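Local coordinates for polysaccharide deacetylase-like protein (Bacillus anthracis, PDB 4V33) that is a putative zinc-dependent polysaccharide deacetylase with a fibronectin type III domain, required for osmotic stability and cell shape maintenance, at residues T73-I79 with K90-K95; Q118-I122 with P132-S136. All coordinates share one frame; numbering follows the deposited sequence.

Contact 1. Residues T73-I79 with K90-K95; sequences TEVQYKI and KSLSSK
The ring of Y77 meets S94 across the strands with its edge: CB of S94 lies near the ring plane, 4.1 Å from CE2, and the carbonyl O of L92 sits at the same rim. One face of the ring is covered by V75 from its own strand, CG1 standing 3.5 Å above the plane and offset toward the rim. The hydroxyl of Y77 finds its partner farther on, at the carbonyl of F101. The carboxylate of E74 is the second flat group. S93 OG donates to E74 OE2 at 2.6 Å, and Q76 NE2 donates to the same oxygen from the opposite face, with OE2 close to the amide plane of Q76. An extended E74 side chain, CG anti to the backbone N (chi1 177°), carries the acid out over S93. All this decorates an antiparallel beta hairpin on one edge of the four-stranded sheet of what is probably the fibronectin type III domain. Three hydrogen-bonded pairs, V75 with S94, Y77 with L92 and I79 with K90, join its strands. On the face bearing Y77, I79 CD1 packs 4.2 Å from L92 CD1. On the other, a water bridges Q76 OE1 and S91 OG.

Contact 2. Residues Q118-I122 with P132-S136; sequences QIEAI and PLTKS
L133 and T134 both stand opposite A121, a classic beta bulge that interrupts an otherwise regular antiparallel hairpin. The extra residue makes the carbonyl of A121 serve two amides: L133 N donates to A121 O at 3.2 Å, while T134 N makes only a weak bond to it. Within the bulge, A121 N still gives T134 O a nearly straight bond. Backbone torsions of L133 (phi -111°, psi -91°) depart from extended values and turn its side chain toward the facing strand. There L133 CB comes within 3.2 Å of A121 O and CD1 reaches the backbone carbon of I122, while M65 of strand 60-66 packs against both A121 and L133. Regular pairing resumes at E120 with K135 and at I119 with S136, which exchange two backbone bonds, S136 N lying in the carbonyl plane of I119. On the opposite face of the sheet from I119 and A121, E120 and K135 lie side by side, their methylenes touching CG to CG at 3.9 Å. E120 OE2 forms a salt bridge with K86. K135, extended as far as CE, brings that carbon to 3.6 Å from E120 OE2, and the bend at chi4 (60°) sets only the direction of NZ, which stays 4.9 Å from E120 OE2.

After strands 48-51 and 60-66 the chain enters strand 74-81, and contact 1 closes a loop in which ten residues lie between T73-I79 and K90-K95. It then passes strand 103-106 before strand 115-124 opens contact 2, where nine residues lie between Q118-I122 and P132-S136. The two hairpins follow in series, neither enclosing nor crossing the other. In space they are joined through their first strands, which run antiparallel in the middle of one sheet, leaving 90-94 and 130-140 as its outer strands. K78 N lies 2.8 Å from E120 O and Q76 N 2.8 Å from I122 O, both probable hydrogen bonds. This sheet stands apart from the parallel sheet of the zinc-bearing deacetylase domain.

Contact 1. Residues T73-I79 with K90-K95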
ATOM      1  N   THR A  73      28.053  23.023 -20.240  1.00 26.16           N
ATOM      2  CA  THR A  73      28.341  22.103 -21.332  0.68 25.85           C
ATOM      3  C   THR A  73      27.644  20.771 -21.100  1.00 27.37           C
ATOM      4  O   THR A  73      27.427  20.002 -22.036  1.00 25.52           O
ATOM      5  CB  THR A  73      29.850  21.854 -21.495  0.68 27.00           C
ATOM      6  OG1 THR A  73      30.406  21.418 -20.248  0.68 29.36           O
ATOM      7  CG2 THR A  73      30.551  23.125 -21.940  0.68 24.55           C
ATOM      8  N   GLU A  74      27.265  20.509 -19.852  1.00 22.01           N
ATOM      9  CA  GLU A  74      26.753  19.201 -19.479  1.00 21.33           C
ATOM     10  C   GLU A  74      25.875  19.301 -18.241  1.00 20.75           C
ATOM     11  O   GLU A  74      26.089  20.161 -17.390  1.00 21.51           O
ATOM     12  CB  GLU A  74      27.952  18.279 -19.203  1.00 20.86           C
ATOM     13  CG  GLU A  74      27.635  16.870 -18.732  1.00 23.06           C
ATOM     14  CD  GLU A  74      28.892  16.099 -18.356  1.00 23.09           C
ATOM     15  OE1 GLU A  74      30.001  16.678 -18.452  1.00 24.53           O
ATOM     16  OE2 GLU A  74      28.771  14.915 -17.965  1.00 24.30           O
ATOM     17  N   VAL A  75      24.880  18.426 -18.152  1.00 20.50           N
ATOM     18  CA  VAL A  75      24.117  18.248 -16.924  1.00 19.87           C
ATOM     19  C   VAL A  75      24.268  16.796 -16.506  1.00 22.41           C
ATOM     20  O   VAL A  75      24.151  15.892 -17.331  1.00 21.20           O
ATOM     21  CB  VAL A  75      22.619  18.581 -17.120  1.00 20.43           C
ATOM     22  CG1 VAL A  75      21.790  18.095 -15.932  1.00 19.76           C
ATOM     23  CG2 VAL A  75      22.438  20.083 -17.323  1.00 21.59           C
ATOM     24  N   GLN A  76      24.558  16.568 -15.231  1.00 18.35           N
ATOM     25  CA  GLN A  76      24.589  15.201 -14.720  1.00 17.69           C
ATOM     26  C   GLN A  76      23.424  14.975 -13.791  1.00 17.70           C
ATOM     27  O   GLN A  76      23.220  15.741 -12.850  1.00 17.34           O
ATOM     28  CB  GLN A  76      25.906  14.915 -13.997  1.00 17.32           C
ATOM     29  CG  GLN A  76      27.114  15.074 -14.906  1.00 17.74           C
ATOM     30  CD  GLN A  76      28.402  14.565 -14.288  1.00 18.28           C
ATOM     31  OE1 GLN A  76      28.461  14.262 -13.096  1.00 18.69           O
ATOM     32  NE2 GLN A  76      29.442  14.477 -15.101  1.00 20.03           N
ATOM     33  N   TYR A  77      22.659  13.922 -14.065  1.00 17.14           N
ATOM     34  CA  TYR A  77      21.494  13.583 -13.261  1.00 17.98           C
ATOM     35  C   TYR A  77      21.807  12.393 -12.377  1.00 18.34           C
ATOM     36  O   TYR A  77      22.000  11.280 -12.874  1.00 18.35           O
ATOM     37  CB  TYR A  77      20.310  13.207 -14.157  1.00 17.75           C
ATOM     38  CG  TYR A  77      19.842  14.278 -15.117  1.00 18.07           C
ATOM     39  CD1 TYR A  77      18.882  15.202 -14.735  1.00 18.46           C
ATOM     40  CD2 TYR A  77      20.332  14.337 -16.415  1.00 19.16           C
ATOM     41  CE1 TYR A  77      18.426  16.178 -15.617  1.00 20.36           C
ATOM     42  CE2 TYR A  77      19.879  15.310 -17.312  1.00 21.72           C
ATOM     43  CZ  TYR A  77      18.926  16.225 -16.899  1.00 21.31           C
ATOM     44  OH  TYR A  77      18.464  17.194 -17.769  1.00 22.51           O
ATOM     45  N   LYS A  78      21.862  12.620 -11.069  1.00 15.80           N
ATOM     46  CA  LYS A  78      22.045  11.525 -10.130  1.00 15.31           C
ATOM     47  C   LYS A  78      20.661  10.985  -9.803  1.00 15.36           C
ATOM     48  O   LYS A  78      19.793  11.729  -9.344  1.00 17.02           O
ATOM     49  CB  LYS A  78      22.736  11.992  -8.849  1.00 15.27           C
ATOM     50  CG  LYS A  78      22.965  10.857  -7.849  1.00 16.87           C
ATOM     51  CD  LYS A  78      23.440  11.372  -6.494  1.00 24.31           C
ATOM     52  CE  LYS A  78      24.832  11.957  -6.593  1.00 29.12           C
ATOM     53  NZ  LYS A  78      25.357  12.363  -5.247  1.00 28.06           N
ATOM     54  N   ILE A  79      20.459   9.700 -10.057  1.00 14.84           N
ATOM     55  CA  ILE A  79      19.130   9.115  -9.933  1.00 14.66           C
ATOM     56  C   ILE A  79      19.196   7.837  -9.123  1.00 14.25           C
ATOM     57  O   ILE A  79      20.112   7.019  -9.291  1.00 15.32           O
ATOM     58  CB  ILE A  79      18.518   8.813 -11.317  1.00 15.60           C
ATOM     59  CG1 ILE A  79      18.469  10.092 -12.158  1.00 20.38           C
ATOM     60  CG2 ILE A  79      17.120   8.212 -11.174  1.00 18.28           C
ATOM     61  CD1 ILE A  79      17.861   9.909 -13.534  1.00 27.47           C
ATOM     62  N   LYS A  90      23.044   6.065  -9.398  1.00 16.70           N
ATOM     63  CA  LYS A  90      23.972   6.183 -10.513  1.00 16.76           C
ATOM     64  C   LYS A  90      23.851   7.592 -11.069  1.00 16.77           C
ATOM     65  O   LYS A  90      22.915   8.331 -10.734  1.00 18.61           O
ATOM     66  CB  LYS A  90      23.650   5.161 -11.605  1.00 19.05           C
ATOM     67  CG  LYS A  90      22.304   5.420 -12.267  1.00 19.90           C
ATOM     68  CD  LYS A  90      22.004   4.427 -13.384  1.00 25.98           C
ATOM     69  CE  LYS A  90      21.787   3.034 -12.843  1.00 28.05           C
ATOM     70  NZ  LYS A  90      21.159   2.150 -13.866  1.00 27.24           N
ATOM     71  N   SER A  91      24.796   7.977 -11.911  1.00 15.77           N
ATOM     72  CA  SER A  91      24.743   9.294 -12.522  1.00 15.94           C
ATOM     73  C   SER A  91      24.686   9.167 -14.040  1.00 20.54           C
ATOM     74  O   SER A  91      25.501   8.469 -14.645  1.00 20.47           O
ATOM     75  CB  SER A  91      25.962  10.108 -12.098  1.00 16.04           C
ATOM     76  OG  SER A  91      26.012  11.363 -12.770  1.00 20.78           O
ATOM     77  N   LEU A  92      23.720   9.851 -14.646  1.00 19.71           N
ATOM     78  CA  LEU A  92      23.526   9.811 -16.090  1.00 20.39           C
ATOM     79  C   LEU A  92      23.747  11.206 -16.673  1.00 24.32           C
ATOM     80  O   LEU A  92      23.124  12.171 -16.234  1.00 23.12           O
ATOM     81  CB  LEU A  92      22.118   9.314 -16.425  1.00 23.00           C
ATOM     82  CG  LEU A  92      21.732   7.960 -15.812  1.00 22.42           C
ATOM     83  CD1 LEU A  92      20.275   7.605 -16.105  1.00 27.53           C
ATOM     84  CD2 LEU A  92      22.661   6.863 -16.304  1.00 29.67           C
ATOM     85  N   SER A  93      24.635  11.294 -17.659  1.00 21.89           N
ATOM     86  CA  SER A  93      25.059  12.569 -18.231  1.00 23.74           C
ATOM     87  C   SER A  93      24.310  12.906 -19.518  1.00 27.13           C
ATOM     88  O   SER A  93      24.092  12.039 -20.361  1.00 26.59           O
ATOM     89  CB  SER A  93      26.566  12.526 -18.503  1.00 21.83           C
ATOM     90  OG  SER A  93      26.998  13.592 -19.341  1.00 26.42           O
ATOM     91  N   SER A  94      23.909  14.165 -19.654  1.00 21.58           N
ATOM     92  CA  SER A  94      23.451  14.688 -20.938  1.00 23.43           C
ATOM     93  C   SER A  94      24.315  15.860 -21.380  1.00 27.61           C
ATOM     94  O   SER A  94      24.577  16.781 -20.603  1.00 23.30           O
ATOM     95  CB  SER A  94      22.003  15.155 -20.866  1.00 26.73           C
ATOM     96  OG  SER A  94      21.624  15.751 -22.098  1.00 27.48           O
ATOM     97  N   LYS A  95      24.745  15.829 -22.635  1.00 25.36           N
ATOM     98  CA  LYS A  95      25.451  16.968 -23.219  1.00 28.31           C
ATOM     99  C   LYS A  95      24.619  17.564 -24.353  1.00 29.66           C
ATOM    100  O   LYS A  95      25.131  18.305 -25.193  1.00 34.19           O
ATOM    101  CB  LYS A  95      26.840  16.555 -23.708  1.00 30.13           C
ATOM    102  CG  LYS A  95      27.775  16.108 -22.586  1.00 28.21           C
ATOM    103  CD  LYS A  95      29.147  15.721 -23.118  1.00 33.49           C
ATOM    104  CE  LYS A  95      30.064  15.269 -21.990  1.00 37.33           C
ATOM    105  NZ  LYS A  95      31.445  14.958 -22.465  1.00 37.77           N
TER
HETATM  106  O   HOH W   1      27.642  20.366 -24.579  1.00 41.00           O
HETATM  107  O   HOH W   2      26.637  13.386 -10.985  0.93 19.31           O

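Contact 2. Residues Q118-I122 with P132-S136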
ATOM      1  N   GLN A 118      14.264   9.442  -7.236  1.00 17.27           N
ATOM      2  CA  GLN A 118      14.752  10.789  -6.955  1.00 16.56           C
ATOM      3  C   GLN A 118      15.802  11.213  -7.974  1.00 17.34           C
ATOM      4  O   GLN A 118      16.553  10.376  -8.486  1.00 16.51           O
ATOM      5  CB  GLN A 118      15.293  10.876  -5.523  1.00 18.95           C
ATOM      6  CG  GLN A 118      14.165  10.721  -4.504  1.00 23.89           C
ATOM      7  CD  GLN A 118      14.602  10.890  -3.070  1.00 29.22           C
ATOM      8  OE1 GLN A 118      15.188  11.910  -2.701  1.00 32.70           O
ATOM      9  NE2 GLN A 118      14.306   9.894  -2.242  1.00 29.97           N
ATOM     10  N   ILE A 119      15.822  12.509  -8.284  1.00 18.24           N
ATOM     11  CA  ILE A 119      16.713  13.063  -9.293  1.00 18.73           C
ATOM     12  C   ILE A 119      17.408  14.301  -8.728  1.00 19.48           C
ATOM     13  O   ILE A 119      16.745  15.242  -8.299  1.00 20.13           O
ATOM     14  CB  ILE A 119      15.939  13.479 -10.572  1.00 19.68           C
ATOM     15  CG1 ILE A 119      15.105  12.311 -11.111  1.00 22.40           C
ATOM     16  CG2 ILE A 119      16.911  14.005 -11.639  1.00 19.23           C
ATOM     17  CD1 ILE A 119      14.075  12.719 -12.165  1.00 27.29           C
ATOM     18  N   GLU A 120      18.740  14.293  -8.717  1.00 18.02           N
ATOM     19  CA  GLU A 120      19.518  15.475  -8.353  1.00 17.85           C
ATOM     20  C   GLU A 120      20.358  15.869  -9.545  1.00 19.98           C
ATOM     21  O   GLU A 120      21.172  15.076 -10.020  1.00 23.42           O
ATOM     22  CB  GLU A 120      20.475  15.195  -7.199  1.00 21.23           C
ATOM     23  CG  GLU A 120      19.861  14.854  -5.869  1.00 24.73           C
ATOM     24  CD  GLU A 120      20.932  14.701  -4.792  1.00 27.75           C
ATOM     25  OE1 GLU A 120      22.139  14.678  -5.143  1.00 33.33           O
ATOM     26  OE2 GLU A 120      20.574  14.615  -3.603  1.00 32.79           O
ATOM     27  N   ALA A 121      20.187  17.098 -10.015  1.00 18.88           N
ATOM     28  CA  ALA A 121      20.927  17.565 -11.180  1.00 18.33           C
ATOM     29  C   ALA A 121      22.023  18.546 -10.803  1.00 20.34           C
ATOM     30  O   ALA A 121      21.812  19.442  -9.990  1.00 20.79           O
ATOM     31  CB  ALA A 121      19.986  18.207 -12.172  1.00 22.23           C
ATOM     32  N   ILE A 122      23.195  18.359 -11.401  1.00 18.13           N
ATOM     33  CA  ILE A 122      24.274  19.333 -11.321  1.00 18.50           C
ATOM     34  C   ILE A 122      24.698  19.702 -12.727  1.00 18.92           C
ATOM     35  O   ILE A 122      24.474  18.944 -13.667  1.00 20.51           O
ATOM     36  CB  ILE A 122      25.506  18.808 -10.531  1.00 18.02           C
ATOM     37  CG1 ILE A 122      26.215  17.677 -11.285  1.00 19.02           C
ATOM     38  CG2 ILE A 122      25.108  18.402  -9.118  1.00 18.08           C
ATOM     39  CD1 ILE A 122      27.475  17.176 -10.590  1.00 18.66           C
ATOM     40  N   PRO A 132      25.635  23.383  -8.610  1.00 24.14           N
ATOM     41  CA  PRO A 132      24.395  22.788  -8.105  1.00 25.00           C
ATOM     42  C   PRO A 132      23.201  23.347  -8.870  1.00 21.33           C
ATOM     43  O   PRO A 132      23.124  24.554  -9.093  1.00 23.82           O
ATOM     44  CB  PRO A 132      24.346  23.251  -6.643  1.00 32.15           C
ATOM     45  CG  PRO A 132      25.746  23.705  -6.319  1.00 32.09           C
ATOM     46  CD  PRO A 132      26.319  24.210  -7.601  1.00 27.72           C
ATOM     47  N   LEU A 133      22.290  22.474  -9.282  1.00 20.85           N
ATOM     48  CA  LEU A 133      21.096  22.943  -9.966  1.00 25.24           C
ATOM     49  C   LEU A 133      19.868  22.739  -9.083  1.00 24.39           C
ATOM     50  O   LEU A 133      19.533  23.602  -8.271  1.00 27.72           O
ATOM     51  CB  LEU A 133      20.948  22.268 -11.333  1.00 23.57           C
ATOM     52  CG  LEU A 133      22.123  22.543 -12.285  1.00 21.25           C
ATOM     53  CD1 LEU A 133      21.963  21.763 -13.588  1.00 22.49           C
ATOM     54  CD2 LEU A 133      22.302  24.042 -12.570  1.00 22.45           C
ATOM     55  N   THR A 134      19.209  21.598  -9.214  1.00 22.36           N
ATOM     56  CA  THR A 134      17.973  21.382  -8.477  1.00 23.61           C
ATOM     57  C   THR A 134      17.673  19.893  -8.303  1.00 23.09           C
ATOM     58  O   THR A 134      18.396  19.038  -8.820  1.00 23.56           O
ATOM     59  CB  THR A 134      16.803  22.125  -9.173  1.00 31.69           C
ATOM     60  OG1 THR A 134      15.613  22.040  -8.377  1.00 30.88           O
ATOM     61  CG2 THR A 134      16.555  21.554 -10.563  1.00 28.40           C
ATOM     62  N   LYS A 135      16.622  19.593  -7.550  1.00 22.30           N
ATOM     63  CA  LYS A 135      16.231  18.221  -7.272  1.00 22.75           C
ATOM     64  C   LYS A 135      14.764  18.046  -7.617  1.00 22.69           C
ATOM     65  O   LYS A 135      13.988  19.002  -7.552  1.00 25.69           O
ATOM     66  CB  LYS A 135      16.442  17.887  -5.795  1.00 25.95           C
ATOM     67  CG  LYS A 135      17.845  18.139  -5.274  1.00 36.39           C
ATOM     68  CD  LYS A 135      17.925  17.843  -3.784  1.00 43.08           C
ATOM     69  CE  LYS A 135      19.341  18.020  -3.254  1.00 43.95           C
ATOM     70  NZ  LYS A 135      19.837  19.409  -3.440  1.00 51.93           N
ATOM     71  N   SER A 136      14.394  16.826  -7.989  1.00 22.32           N
ATOM     72  CA  SER A 136      12.999  16.497  -8.236  1.00 21.27           C
ATOM     73  C   SER A 136      12.823  14.996  -8.079  1.00 21.21           C
ATOM     74  O   SER A 136      13.689  14.311  -7.533  1.00 20.53           O
ATOM     75  CB  SER A 136      12.581  16.939  -9.642  1.00 23.46           C
ATOM     76  OG  SER A 136      11.164  16.891  -9.798  1.00 27.09           O
TER